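Local atomic coordinates of AP endonuclease, family 2 (PDB entry 3NGF), a protein that binds manganese in a TIM barrel and probably isomerises hydroxypyruvate, possibly with an endonuclease activity as well. Residues P221-L226 / N249-T254; Q89-N94 / I130-Y135; R55-K58 / T63-L66. One frame throughout, in Å; residues are numbered along the deposited sequence.

Followed from the N terminus, the chain closes its three contacts in series, none enclosing or crossing another. Contact 3 comes first and spans the shortest interval: four residues lie between segments 55-58 and 63-66, so it closes the second half of a beta-alpha-beta unit. Contact 2 follows, with helix 88-104 packing on helix 122-140 across the 35 residues that include strand 109-111. Contact 1 is last, joining the loops that follow strands 207-212 and 243-246. Contacts 1 and 2 lie on opposite sides of the chain's centre, their own centres 36 Å apart; each is 25 Å from contact 3, centre to centre.

Contact 1 of 3, residues P221-L226 / N249-T254; sequences PDEGEL and NPRGKT
D222 and E223 both carry CG between the backbone N and the carbonyl carbon (chi1 near +60°), and from these rotamers their carboxylates reach R251, whose own chain bends at chi3 to bring the guanidinium to them. The result illustrates how one arginine can gather two acidic neighbours. NH1 of R251 is the shared donor: it lies 2.8 Å from OE1 of E223 and 3.0 Å from OD1 of D222, and both pairs are salt bridges. They are not equivalent. D222 faces the arginine head-on, its carboxylate nearly coplanar with the guanidinium, and OD1 takes the NH1 hydrogen on its syn lone pair in a fairly straight bond (163°). NH2 of R251 adds two weak bonds to D222, 3.4 Å to OD2 and 3.5 Å to OD1. E223 instead runs antiparallel alongside the arginine. NH1 comes to OE1 of E223 from above the carboxylate plane, 57° out of it, and the same OE1 lies 3.4 Å from CD of R251, while CG of E223 rests at the guanidinium edge.

Second-shell bonds hold both partners in place: OE2 of E223 is hydrogen-bonded to S214, and the backbone N of R251 to the carboxylate of E220. The guanidinium probably offsets the repulsion between the two neighbouring carboxylates. Lying at the surface, away from the manganese site, this salt-bridge network ties together the loops that follow the seventh and eighth strands of the TIM barrel.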
ATOM      1  N   PRO A 221       3.149 -15.865   2.884  1.00 14.62           N
ATOM      2  CA  PRO A 221       1.769 -16.282   2.539  1.00 15.16           C
ATOM      3  C   PRO A 221       1.648 -17.784   2.205  1.00 17.77           C
ATOM      4  O   PRO A 221       1.049 -18.156   1.190  1.00 20.89           O
ATOM      5  CB  PRO A 221       1.457 -15.466   1.288  1.00 16.01           C
ATOM      6  CG  PRO A 221       2.815 -15.309   0.616  1.00 14.13           C
ATOM      7  CD  PRO A 221       3.788 -15.129   1.770  1.00 14.28           C
ATOM      8  N   ASP A 222       2.274 -18.624   3.006  1.00 16.83           N
ATOM      9  CA  ASP A 222       2.212 -20.064   2.816  1.00 17.60           C
ATOM     10  C   ASP A 222       1.858 -20.751   4.126  1.00 17.67           C
ATOM     11  O   ASP A 222       2.099 -21.943   4.281  1.00 17.96           O
ATOM     12  CB  ASP A 222       3.546 -20.580   2.295  1.00 18.81           C
ATOM     13  CG  ASP A 222       4.683 -20.338   3.257  1.00 21.20           C
ATOM     14  OD1 ASP A 222       4.490 -19.677   4.301  1.00 19.84           O
ATOM     15  OD2 ASP A 222       5.769 -20.846   2.964  1.00 24.69           O
ATOM     16  N   GLU A 223       1.335 -19.987   5.082  1.00 16.34           N
ATOM     17  CA  GLU A 223       0.966 -20.532   6.389  1.00 17.39           C
ATOM     18  C   GLU A 223      -0.272 -19.798   6.871  1.00 15.82           C
ATOM     19  O   GLU A 223      -0.655 -18.780   6.318  1.00 14.32           O
ATOM     20  CB  GLU A 223       2.091 -20.348   7.414  1.00 18.64           C
ATOM     21  CG  GLU A 223       2.369 -18.852   7.692  1.00 19.65           C
ATOM     22  CD  GLU A 223       3.236 -18.550   8.891  1.00 22.97           C
ATOM     23  OE1 GLU A 223       4.211 -19.278   9.175  1.00 24.63           O
ATOM     24  OE2 GLU A 223       2.955 -17.528   9.538  1.00 26.47           O
ATOM     25  N   GLY A 224      -0.918 -20.325   7.894  1.00 15.45           N
ATOM     26  CA  GLY A 224      -2.008 -19.572   8.509  1.00 15.28           C
ATOM     27  C   GLY A 224      -3.353 -19.919   7.926  1.00 14.76           C
ATOM     28  O   GLY A 224      -3.494 -20.905   7.172  1.00 14.49           O
ATOM     29  N   GLU A 225      -4.342 -19.084   8.254  1.00 13.81           N
ATOM     30  CA  GLU A 225      -5.733 -19.411   7.992  1.00 13.85           C
ATOM     31  C   GLU A 225      -6.209 -19.218   6.555  1.00 13.52           C
ATOM     32  O   GLU A 225      -7.224 -19.800   6.165  1.00 13.91           O
ATOM     33  CB  GLU A 225      -6.641 -18.703   9.030  1.00 14.23           C
ATOM     34  CG  GLU A 225      -6.788 -17.214   8.862  1.00 12.93           C
ATOM     35  CD  GLU A 225      -7.423 -16.514  10.064  1.00 13.12           C
ATOM     36  OE1 GLU A 225      -6.968 -16.674  11.208  1.00 16.23           O
ATOM     37  OE2 GLU A 225      -8.398 -15.777   9.848  1.00 15.40           O
ATOM     38  N   LEU A 226      -5.467 -18.451   5.750  1.00 13.11           N
ATOM     39  CA  LEU A 226      -5.848 -18.217   4.366  1.00 12.85           C
ATOM     40  C   LEU A 226      -5.088 -19.138   3.416  1.00 14.13           C
ATOM     41  O   LEU A 226      -3.916 -19.409   3.610  1.00 14.55           O
ATOM     42  CB  LEU A 226      -5.616 -16.766   3.953  1.00 12.77           C
ATOM     43  CG  LEU A 226      -6.368 -15.651   4.689  1.00 12.78           C
ATOM     44  CD1 LEU A 226      -5.986 -14.272   4.103  1.00 11.89           C
ATOM     45  CD2 LEU A 226      -7.887 -15.854   4.677  1.00 12.16           C
ATOM     46  N   ASN A 249       6.311  -9.881   7.430  1.00 12.48           N
ATOM     47  CA  ASN A 249       7.542 -10.004   8.211  1.00 13.06           C
ATOM     48  C   ASN A 249       8.049 -11.425   8.095  1.00 13.03           C
ATOM     49  O   ASN A 249       7.404 -12.353   8.580  1.00 13.68           O
ATOM     50  CB  ASN A 249       7.267  -9.668   9.664  1.00 13.67           C
ATOM     51  CG  ASN A 249       6.619  -8.323   9.830  1.00 15.97           C
ATOM     52  OD1 ASN A 249       7.093  -7.305   9.272  1.00 17.34           O
ATOM     53  ND2 ASN A 249       5.555  -8.279  10.633  1.00 17.48           N
ATOM     54  N   PRO A 250       9.206 -11.616   7.452  1.00 13.22           N
ATOM     55  CA  PRO A 250       9.626 -13.013   7.249  1.00 14.17           C
ATOM     56  C   PRO A 250       9.769 -13.769   8.571  1.00 15.68           C
ATOM     57  O   PRO A 250      10.227 -13.186   9.568  1.00 15.86           O
ATOM     58  CB  PRO A 250      10.969 -12.858   6.527  1.00 14.05           C
ATOM     59  CG  PRO A 250      10.868 -11.511   5.811  1.00 12.76           C
ATOM     60  CD  PRO A 250      10.117 -10.653   6.781  1.00 13.05           C
ATOM     61  N   ARG A 251       9.377 -15.043   8.591  1.00 17.61           N
ATOM     62  CA  ARG A 251       9.585 -15.906   9.772  1.00 20.33           C
ATOM     63  C   ARG A 251      11.026 -15.883  10.259  1.00 21.54           C
ATOM     64  O   ARG A 251      11.295 -15.760  11.457  1.00 23.35           O
ATOM     65  CB  ARG A 251       9.232 -17.358   9.440  1.00 21.34           C
ATOM     66  CG  ARG A 251       7.769 -17.706   9.517  1.00 24.47           C
ATOM     67  CD  ARG A 251       7.584 -19.204   9.258  1.00 26.98           C
ATOM     68  NE  ARG A 251       7.987 -19.549   7.895  1.00 29.13           N
ATOM     69  CZ  ARG A 251       7.192 -19.537   6.826  1.00 29.30           C
ATOM     70  NH1 ARG A 251       5.904 -19.236   6.932  1.00 29.22           N
ATOM     71  NH2 ARG A 251       7.690 -19.836   5.626  1.00 30.50           N
ATOM     72  N   GLY A 252      11.949 -16.053   9.323  1.00 22.06           N
ATOM     73  CA  GLY A 252      13.367 -16.045   9.629  1.00 23.11           C
ATOM     74  C   GLY A 252      14.097 -15.206   8.604  1.00 22.64           C
ATOM     75  O   GLY A 252      13.732 -14.059   8.362  1.00 21.70           O
ATOM     76  N   LYS A 253      15.136 -15.784   8.007  1.00 24.02           N
ATOM     77  CA  LYS A 253      15.872 -15.115   6.934  1.00 22.94           C
ATOM     78  C   LYS A 253      14.943 -14.940   5.738  1.00 19.85           C
ATOM     79  O   LYS A 253      14.266 -15.882   5.351  1.00 19.02           O
ATOM     80  CB  LYS A 253      17.078 -15.953   6.522  1.00 25.99           C
ATOM     81  CG  LYS A 253      17.904 -15.351   5.391  1.00 29.30           C
ATOM     82  CD  LYS A 253      19.112 -16.238   5.081  1.00 35.95           C
ATOM     83  CE  LYS A 253      20.002 -15.620   4.015  1.00 37.62           C
ATOM     84  NZ  LYS A 253      20.458 -14.272   4.449  1.00 40.04           N
ATOM     85  N   THR A 254      14.943 -13.752   5.124  1.00 17.57           N
ATOM     86  CA  THR A 254      14.009 -13.464   4.046  1.00 15.56           C
ATOM     87  C   THR A 254      14.050 -14.536   2.937  1.00 15.87           C
ATOM     88  O   THR A 254      12.998 -15.081   2.580  1.00 14.89           O
ATOM     89  CB  THR A 254      14.255 -12.064   3.419  1.00 15.63           C
ATOM     90  OG1 THR A 254      14.120 -11.043   4.421  1.00 15.43           O
ATOM     91  CG2 THR A 254      13.277 -11.791   2.315  1.00 13.07           C
TER

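Contact 2 of 3, residues Q89-N94 / I130-Y135; sequences QEFRDN and IENFRY
F91 and R92, consecutive residues of one outer helix of the TIM barrel, meet N132 and Y135 of the next, so that two flat-group packings stand side by side between helices 88-104 and 122-140. In the first, the phenyl ring of F91 and the amide of N132 lie alongside one another, their side chains pointing opposite ways and their planes 28° apart, a stacked relation. CB of N132 sits over the ring face of F91, displaced toward the rim and 3.9 Å from the centroid, which makes a CH-pi contact. The amide follows it along the face, with OD1 of N132 3.5 Å from CD2 of F91. At the other end of the amide, ND2 is hydrogen-bonded to the backbone O of A82, which helps fix the side chain against the ring.

The second packing sets the aliphatic chain and the guanidinium of R92 against one ring. Y135 directs that ring toward the neighbouring helix, with CG anti to the backbone N (chi1 176°). R92, extended from CG to NE, crosses the ring obliquely: its CG stands almost on the normal through the Y135 centroid, 3.6 Å away, a second CH-pi contact. Farther along, the guanidinium tilts 31° from the ring plane, and CD1 of Y135 lies over the centre of its face, 3.3 Å from NH1 of R92. A water links the two packings: in the plane of the guanidinium it accepts from NE of R92 at 2.9 Å and donates to OD1 of N132 at 2.7 Å.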
ATOM      1  N   GLN A  89      -3.329  22.253   4.717  1.00 15.15           N
ATOM      2  CA  GLN A  89      -2.199  22.856   3.998  1.00 15.46           C
ATOM      3  C   GLN A  89      -0.996  21.929   4.118  1.00 14.17           C
ATOM      4  O   GLN A  89      -0.278  21.702   3.147  1.00 13.51           O
ATOM      5  CB  GLN A  89      -1.848  24.239   4.524  1.00 16.12           C
ATOM      6  CG  GLN A  89      -0.794  24.926   3.703  1.00 17.22           C
ATOM      7  CD  GLN A  89      -1.273  25.328   2.321  1.00 19.69           C
ATOM      8  OE1 GLN A  89      -2.128  26.197   2.191  1.00 19.89           O
ATOM      9  NE2 GLN A  89      -0.700  24.714   1.278  1.00 17.96           N
ATOM     10  N   GLU A  90      -0.802  21.378   5.308  1.00 14.37           N
ATOM     11  CA  GLU A  90       0.234  20.370   5.533  1.00 14.24           C
ATOM     12  C   GLU A  90       0.081  19.164   4.597  1.00 13.39           C
ATOM     13  O   GLU A  90       1.029  18.748   3.921  1.00 13.24           O
ATOM     14  CB  GLU A  90       0.189  19.904   6.987  1.00 14.52           C
ATOM     15  CG  GLU A  90       1.318  18.971   7.367  1.00 16.38           C
ATOM     16  CD  GLU A  90       1.181  18.447   8.793  1.00 21.66           C
ATOM     17  OE1 GLU A  90       0.315  18.978   9.555  1.00 19.95           O
ATOM     18  OE2 GLU A  90       1.966  17.532   9.145  1.00 19.89           O
ATOM     19  N   PHE A  91      -1.126  18.615   4.531  1.00 12.80           N
ATOM     20  CA  PHE A  91      -1.394  17.526   3.608  1.00 11.65           C
ATOM     21  C   PHE A  91      -1.074  17.906   2.144  1.00 11.12           C
ATOM     22  O   PHE A  91      -0.422  17.123   1.419  1.00 10.17           O
ATOM     23  CB  PHE A  91      -2.838  17.029   3.721  1.00 10.88           C
ATOM     24  CG  PHE A  91      -3.127  15.883   2.787  1.00 10.82           C
ATOM     25  CD1 PHE A  91      -2.852  14.569   3.165  1.00 11.42           C
ATOM     26  CD2 PHE A  91      -3.607  16.130   1.507  1.00 11.64           C
ATOM     27  CE1 PHE A  91      -3.075  13.504   2.262  1.00 11.36           C
ATOM     28  CE2 PHE A  91      -3.834  15.113   0.616  1.00 11.16           C
ATOM     29  CZ  PHE A  91      -3.556  13.784   0.993  1.00 11.39           C
ATOM     30  N   ARG A  92      -1.518  19.086   1.732  1.00 11.40           N
ATOM     31  CA  ARG A  92      -1.284  19.602   0.376  1.00 12.23           C
ATOM     32  C   ARG A  92       0.198  19.772   0.058  1.00 13.26           C
ATOM     33  O   ARG A  92       0.673  19.353  -1.018  1.00 13.98           O
ATOM     34  CB  ARG A  92      -2.019  20.919   0.152  1.00 12.67           C
ATOM     35  CG  ARG A  92      -3.543  20.733   0.150  1.00 13.51           C
ATOM     36  CD  ARG A  92      -4.335  22.072   0.112  1.00 14.67           C
ATOM     37  NE  ARG A  92      -5.740  21.753  -0.105  1.00 14.55           N
ATOM     38  CZ  ARG A  92      -6.533  22.264  -1.033  1.00 13.16           C
ATOM     39  NH1 ARG A  92      -6.124  23.250  -1.837  1.00 14.60           N
ATOM     40  NH2 ARG A  92      -7.774  21.801  -1.129  1.00 15.93           N
ATOM     41  N   ASP A  93       0.933  20.326   1.003  1.00 13.73           N
ATOM     42  CA  ASP A  93       2.374  20.451   0.842  1.00 15.02           C
ATOM     43  C   ASP A  93       3.046  19.075   0.738  1.00 13.86           C
ATOM     44  O   ASP A  93       3.985  18.890  -0.025  1.00 14.56           O
ATOM     45  CB  ASP A  93       2.984  21.263   1.980  1.00 15.58           C
ATOM     46  CG  ASP A  93       2.554  22.704   1.962  1.00 18.03           C
ATOM     47  OD1 ASP A  93       2.061  23.193   0.914  1.00 20.35           O
ATOM     48  OD2 ASP A  93       2.731  23.350   3.004  1.00 19.41           O
ATOM     49  N   ASN A  94       2.531  18.103   1.478  1.00 13.26           N
ATOM     50  CA  ASN A  94       3.069  16.726   1.438  1.00 12.28           C
ATOM     51  C   ASN A  94       2.776  16.022   0.115  1.00 12.47           C
ATOM     52  O   ASN A  94       3.530  15.134  -0.330  1.00 11.20           O
ATOM     53  CB  ASN A  94       2.519  15.935   2.625  1.00 11.88           C
ATOM     54  CG  ASN A  94       3.213  16.290   3.947  1.00 11.90           C
ATOM     55  OD1 ASN A  94       4.299  16.873   3.963  1.00 14.94           O
ATOM     56  ND2 ASN A  94       2.606  15.874   5.066  1.00 11.94           N
ATOM     57  N   ILE A 130     -12.381  13.738   2.192  1.00 13.09           N
ATOM     58  CA  ILE A 130     -12.881  13.995   0.832  1.00 13.05           C
ATOM     59  C   ILE A 130     -12.140  15.177   0.200  1.00 12.38           C
ATOM     60  O   ILE A 130     -11.661  15.104  -0.941  1.00 11.05           O
ATOM     61  CB  ILE A 130     -14.435  14.199   0.838  1.00 13.74           C
ATOM     62  CG1 ILE A 130     -15.121  12.868   1.155  1.00 14.31           C
ATOM     63  CG2 ILE A 130     -14.931  14.747  -0.496  1.00 14.08           C
ATOM     64  CD1 ILE A 130     -16.554  12.956   1.545  1.00 15.38           C
ATOM     65  N   GLU A 131     -11.997  16.269   0.951  1.00 12.95           N
ATOM     66  CA  GLU A 131     -11.316  17.423   0.410  1.00 13.16           C
ATOM     67  C   GLU A 131      -9.881  17.099   0.068  1.00 12.07           C
ATOM     68  O   GLU A 131      -9.390  17.528  -0.990  1.00 12.76           O
ATOM     69  CB  GLU A 131     -11.318  18.600   1.380  1.00 14.51           C
ATOM     70  CG  GLU A 131     -12.707  19.189   1.620  1.00 16.36           C
ATOM     71  CD  GLU A 131     -13.513  19.531   0.364  1.00 22.13           C
ATOM     72  OE1 GLU A 131     -12.958  19.879  -0.706  1.00 22.60           O
ATOM     73  OE2 GLU A 131     -14.766  19.485   0.468  1.00 28.53           O
ATOM     74  N   ASN A 132      -9.203  16.386   0.968  1.00 11.37           N
ATOM     75  CA  ASN A 132      -7.779  16.085   0.775  1.00 11.45           C
ATOM     76  C   ASN A 132      -7.518  15.114  -0.385  1.00 10.24           C
ATOM     77  O   ASN A 132      -6.586  15.293  -1.206  1.00 10.29           O
ATOM     78  CB  ASN A 132      -7.132  15.586   2.084  1.00 11.74           C
ATOM     79  CG  ASN A 132      -6.773  16.737   3.042  1.00 11.70           C
ATOM     80  OD1 ASN A 132      -6.448  17.866   2.608  1.00 13.01           O
ATOM     81  ND2 ASN A 132      -6.818  16.457   4.348  1.00 12.29           N
ATOM     82  N   PHE A 133      -8.353  14.088  -0.457  1.00 11.22           N
ATOM     83  CA  PHE A 133      -8.289  13.105  -1.548  1.00 10.41           C
ATOM     84  C   PHE A 133      -8.644  13.747  -2.876  1.00 10.93           C
ATOM     85  O   PHE A 133      -8.033  13.446  -3.881  1.00 10.46           O
ATOM     86  CB  PHE A 133      -9.148  11.862  -1.229  1.00 10.54           C
ATOM     87  CG  PHE A 133      -8.341  10.745  -0.592  1.00 11.34           C
ATOM     88  CD1 PHE A 133      -7.816  10.866   0.694  1.00 10.41           C
ATOM     89  CD2 PHE A 133      -8.041   9.616  -1.314  1.00 11.32           C
ATOM     90  CE1 PHE A 133      -7.026   9.864   1.250  1.00 10.79           C
ATOM     91  CE2 PHE A 133      -7.279   8.611  -0.771  1.00 11.42           C
ATOM     92  CZ  PHE A 133      -6.755   8.730   0.505  1.00  9.52           C
ATOM     93  N   ARG A 134      -9.620  14.649  -2.903  1.00 10.82           N
ATOM     94  CA  ARG A 134      -9.895  15.370  -4.153  1.00 12.10           C
ATOM     95  C   ARG A 134      -8.709  16.217  -4.613  1.00 11.42           C
ATOM     96  O   ARG A 134      -8.388  16.233  -5.825  1.00 12.52           O
ATOM     97  CB  ARG A 134     -11.130  16.254  -4.022  1.00 12.89           C
ATOM     98  CG  ARG A 134     -12.416  15.494  -4.060  1.00 13.96           C
ATOM     99  CD  ARG A 134     -13.628  16.397  -3.834  1.00 16.12           C
ATOM    100  NE  ARG A 134     -14.861  15.612  -3.870  1.00 16.43           N
ATOM    101  CZ  ARG A 134     -16.063  16.056  -3.513  1.00 19.57           C
ATOM    102  NH1 ARG A 134     -16.233  17.304  -3.049  1.00 20.00           N
ATOM    103  NH2 ARG A 134     -17.103  15.247  -3.594  1.00 19.38           N
ATOM    104  N   TYR A 135      -8.071  16.924  -3.671  1.00 11.18           N
ATOM    105  CA  TYR A 135      -6.891  17.742  -3.987  1.00 12.15           C
ATOM    106  C   TYR A 135      -5.790  16.835  -4.539  1.00 11.62           C
ATOM    107  O   TYR A 135      -5.207  17.109  -5.581  1.00 11.66           O
ATOM    108  CB  TYR A 135      -6.360  18.497  -2.773  1.00 12.81           C
ATOM    109  CG  TYR A 135      -5.092  19.271  -3.076  1.00 14.18           C
ATOM    110  CD1 TYR A 135      -5.150  20.575  -3.598  1.00 18.15           C
ATOM    111  CD2 TYR A 135      -3.842  18.701  -2.873  1.00 13.93           C
ATOM    112  CE1 TYR A 135      -3.996  21.272  -3.890  1.00 21.27           C
ATOM    113  CE2 TYR A 135      -2.698  19.384  -3.164  1.00 17.53           C
ATOM    114  CZ  TYR A 135      -2.768  20.670  -3.683  1.00 21.50           C
ATOM    115  OH  TYR A 135      -1.598  21.331  -3.972  1.00 21.66           O
TER
HETATM  116  O   HOH W   1      -7.550  19.928   1.172  1.00 15.26           O

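Contact 3 of 3, residues R55-K58 / T63-L66; sequences RELK and TQVL
L57 packs on the backbone and side chain of Q64 in a small, buried van der Waals contact between helix 50-59 and the start of strand 63-68, in the layer between the outer helices and the barrel wall. The two side chains cross at about a right angle, and the leucine meets the glutamine with both methyls. CD1 of L57 lies 3.7 Å from CB of Q64, at the root of the side chain, while CD2 of L57 comes equally near OE1 of Q64 and also reaches the backbone, 4.3 Å from the carbonyl C of T63.

The pairing belongs to the beta-alpha-beta unit formed by strand 39-41, helix 50-59 and strand 63-68, a repeating element of the TIM barrel. L57 also touches V40 of the preceding strand, and so packs on both neighbouring strands, while F29 of helix 25-34 and L105 cover it further.

Q64 curls along its own strand: a bend at chi2 (69°) carries the amide onward, where NE2 of Q64 donates to the backbone O of L66 at 3.0 Å. That donor stands above the carbonyl plane, 48° out of it. OE1, buried against the leucine methyls, has no hydrogen-bonding partner in the model.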
ATOM      1  N   ARG A  55      18.167   5.430  -9.217  1.00 11.26           N
ATOM      2  CA  ARG A  55      19.317   4.651  -9.707  1.00 11.24           C
ATOM      3  C   ARG A  55      19.292   3.218  -9.187  1.00 11.89           C
ATOM      4  O   ARG A  55      19.622   2.284  -9.904  1.00 12.53           O
ATOM      5  CB  ARG A  55      20.643   5.357  -9.398  1.00 11.20           C
ATOM      6  CG  ARG A  55      20.966   6.506 -10.378  1.00 11.51           C
ATOM      7  CD  ARG A  55      22.384   7.025 -10.159  1.00 11.03           C
ATOM      8  NE  ARG A  55      22.519   7.759  -8.886  1.00 11.05           N
ATOM      9  CZ  ARG A  55      22.261   9.045  -8.709  1.00 14.39           C
ATOM     10  NH1 ARG A  55      22.408   9.598  -7.509  1.00 13.73           N
ATOM     11  NH2 ARG A  55      21.857   9.796  -9.718  1.00 17.47           N
ATOM     12  N   GLU A  56      18.849   3.026  -7.949  1.00 12.10           N
ATOM     13  CA  GLU A  56      18.633   1.664  -7.442  1.00 11.66           C
ATOM     14  C   GLU A  56      17.671   0.873  -8.335  1.00 11.57           C
ATOM     15  O   GLU A  56      17.929  -0.290  -8.674  1.00 13.28           O
ATOM     16  CB  GLU A  56      18.062   1.673  -6.029  1.00 11.56           C
ATOM     17  CG  GLU A  56      18.944   2.134  -4.903  1.00 11.50           C
ATOM     18  CD  GLU A  56      20.125   1.233  -4.602  1.00 13.57           C
ATOM     19  OE1 GLU A  56      20.221   0.084  -5.138  1.00 13.55           O
ATOM     20  OE2 GLU A  56      20.968   1.688  -3.794  1.00 14.37           O
ATOM     21  N   LEU A  57      16.553   1.485  -8.680  1.00 10.71           N
ATOM     22  CA  LEU A  57      15.548   0.863  -9.549  1.00 11.60           C
ATOM     23  C   LEU A  57      16.093   0.542 -10.939  1.00 12.18           C
ATOM     24  O   LEU A  57      15.891  -0.558 -11.452  1.00 12.16           O
ATOM     25  CB  LEU A  57      14.328   1.775  -9.684  1.00 10.86           C
ATOM     26  CG  LEU A  57      13.539   2.030  -8.403  1.00 10.82           C
ATOM     27  CD1 LEU A  57      12.504   3.164  -8.648  1.00 10.46           C
ATOM     28  CD2 LEU A  57      12.859   0.753  -7.860  1.00 10.99           C
ATOM     29  N   LYS A  58      16.829   1.484 -11.523  1.00 12.30           N
ATOM     30  CA  LYS A  58      17.345   1.316 -12.882  1.00 13.77           C
ATOM     31  C   LYS A  58      18.421   0.247 -12.906  1.00 13.28           C
ATOM     32  O   LYS A  58      18.423  -0.615 -13.800  1.00 12.95           O
ATOM     33  CB  LYS A  58      17.877   2.651 -13.414  1.00 15.01           C
ATOM     34  CG  LYS A  58      18.413   2.628 -14.851  1.00 19.98           C
ATOM     35  CD  LYS A  58      18.853   4.018 -15.286  1.00 26.53           C
ATOM     36  CE  LYS A  58      19.420   4.048 -16.692  1.00 29.45           C
ATOM     37  NZ  LYS A  58      19.973   5.418 -17.002  1.00 34.05           N
ATOM     38  N   THR A  63      10.661  -2.109 -10.950  1.00 11.34           N
ATOM     39  CA  THR A  63       9.573  -1.130 -11.016  1.00 11.25           C
ATOM     40  C   THR A  63       9.185  -0.734  -9.602  1.00 10.11           C
ATOM     41  O   THR A  63       9.014  -1.597  -8.728  1.00  9.76           O
ATOM     42  CB  THR A  63       8.349  -1.761 -11.676  1.00 12.55           C
ATOM     43  OG1 THR A  63       8.660  -2.076 -13.038  1.00 15.19           O
ATOM     44  CG2 THR A  63       7.111  -0.843 -11.568  1.00 11.71           C
ATOM     45  N   GLN A  64       8.987   0.563  -9.383  1.00 10.62           N
ATOM     46  CA  GLN A  64       8.459   1.062  -8.119  1.00  9.93           C
ATOM     47  C   GLN A  64       6.937   1.007  -8.194  1.00 10.20           C
ATOM     48  O   GLN A  64       6.324   1.726  -8.993  1.00 10.79           O
ATOM     49  CB  GLN A  64       8.904   2.504  -7.853  1.00 10.69           C
ATOM     50  CG  GLN A  64       8.481   3.001  -6.450  1.00 10.03           C
ATOM     51  CD  GLN A  64       9.238   2.317  -5.318  1.00 14.13           C
ATOM     52  OE1 GLN A  64      10.447   2.138  -5.416  1.00 13.15           O
ATOM     53  NE2 GLN A  64       8.540   1.986  -4.206  1.00 10.44           N
ATOM     54  N   VAL A  65       6.334   0.119  -7.408  1.00  9.85           N
ATOM     55  CA  VAL A  65       4.891  -0.152  -7.530  1.00 10.05           C
ATOM     56  C   VAL A  65       4.052   0.756  -6.641  1.00  9.98           C
ATOM     57  O   VAL A  65       2.924   1.131  -7.015  1.00 11.79           O
ATOM     58  CB  VAL A  65       4.629  -1.625  -7.213  1.00 10.75           C
ATOM     59  CG1 VAL A  65       3.162  -1.924  -7.116  1.00 15.08           C
ATOM     60  CG2 VAL A  65       5.363  -2.516  -8.289  1.00  9.42           C
ATOM     61  N   LEU A  66       4.592   1.126  -5.488  1.00 10.09           N
ATOM     62  CA  LEU A  66       3.815   1.839  -4.462  1.00  9.99           C
ATOM     63  C   LEU A  66       4.751   2.452  -3.438  1.00 10.13           C
ATOM     64  O   LEU A  66       5.793   1.878  -3.120  1.00  9.56           O
ATOM     65  CB  LEU A  66       2.857   0.859  -3.746  1.00 11.56           C
ATOM     66  CG  LEU A  66       2.046   1.453  -2.566  1.00 12.90           C
ATOM     67  CD1 LEU A  66       0.867   2.184  -3.113  1.00 17.33           C
ATOM     68  CD2 LEU A  66       1.618   0.370  -1.563  1.00 17.05           C
TER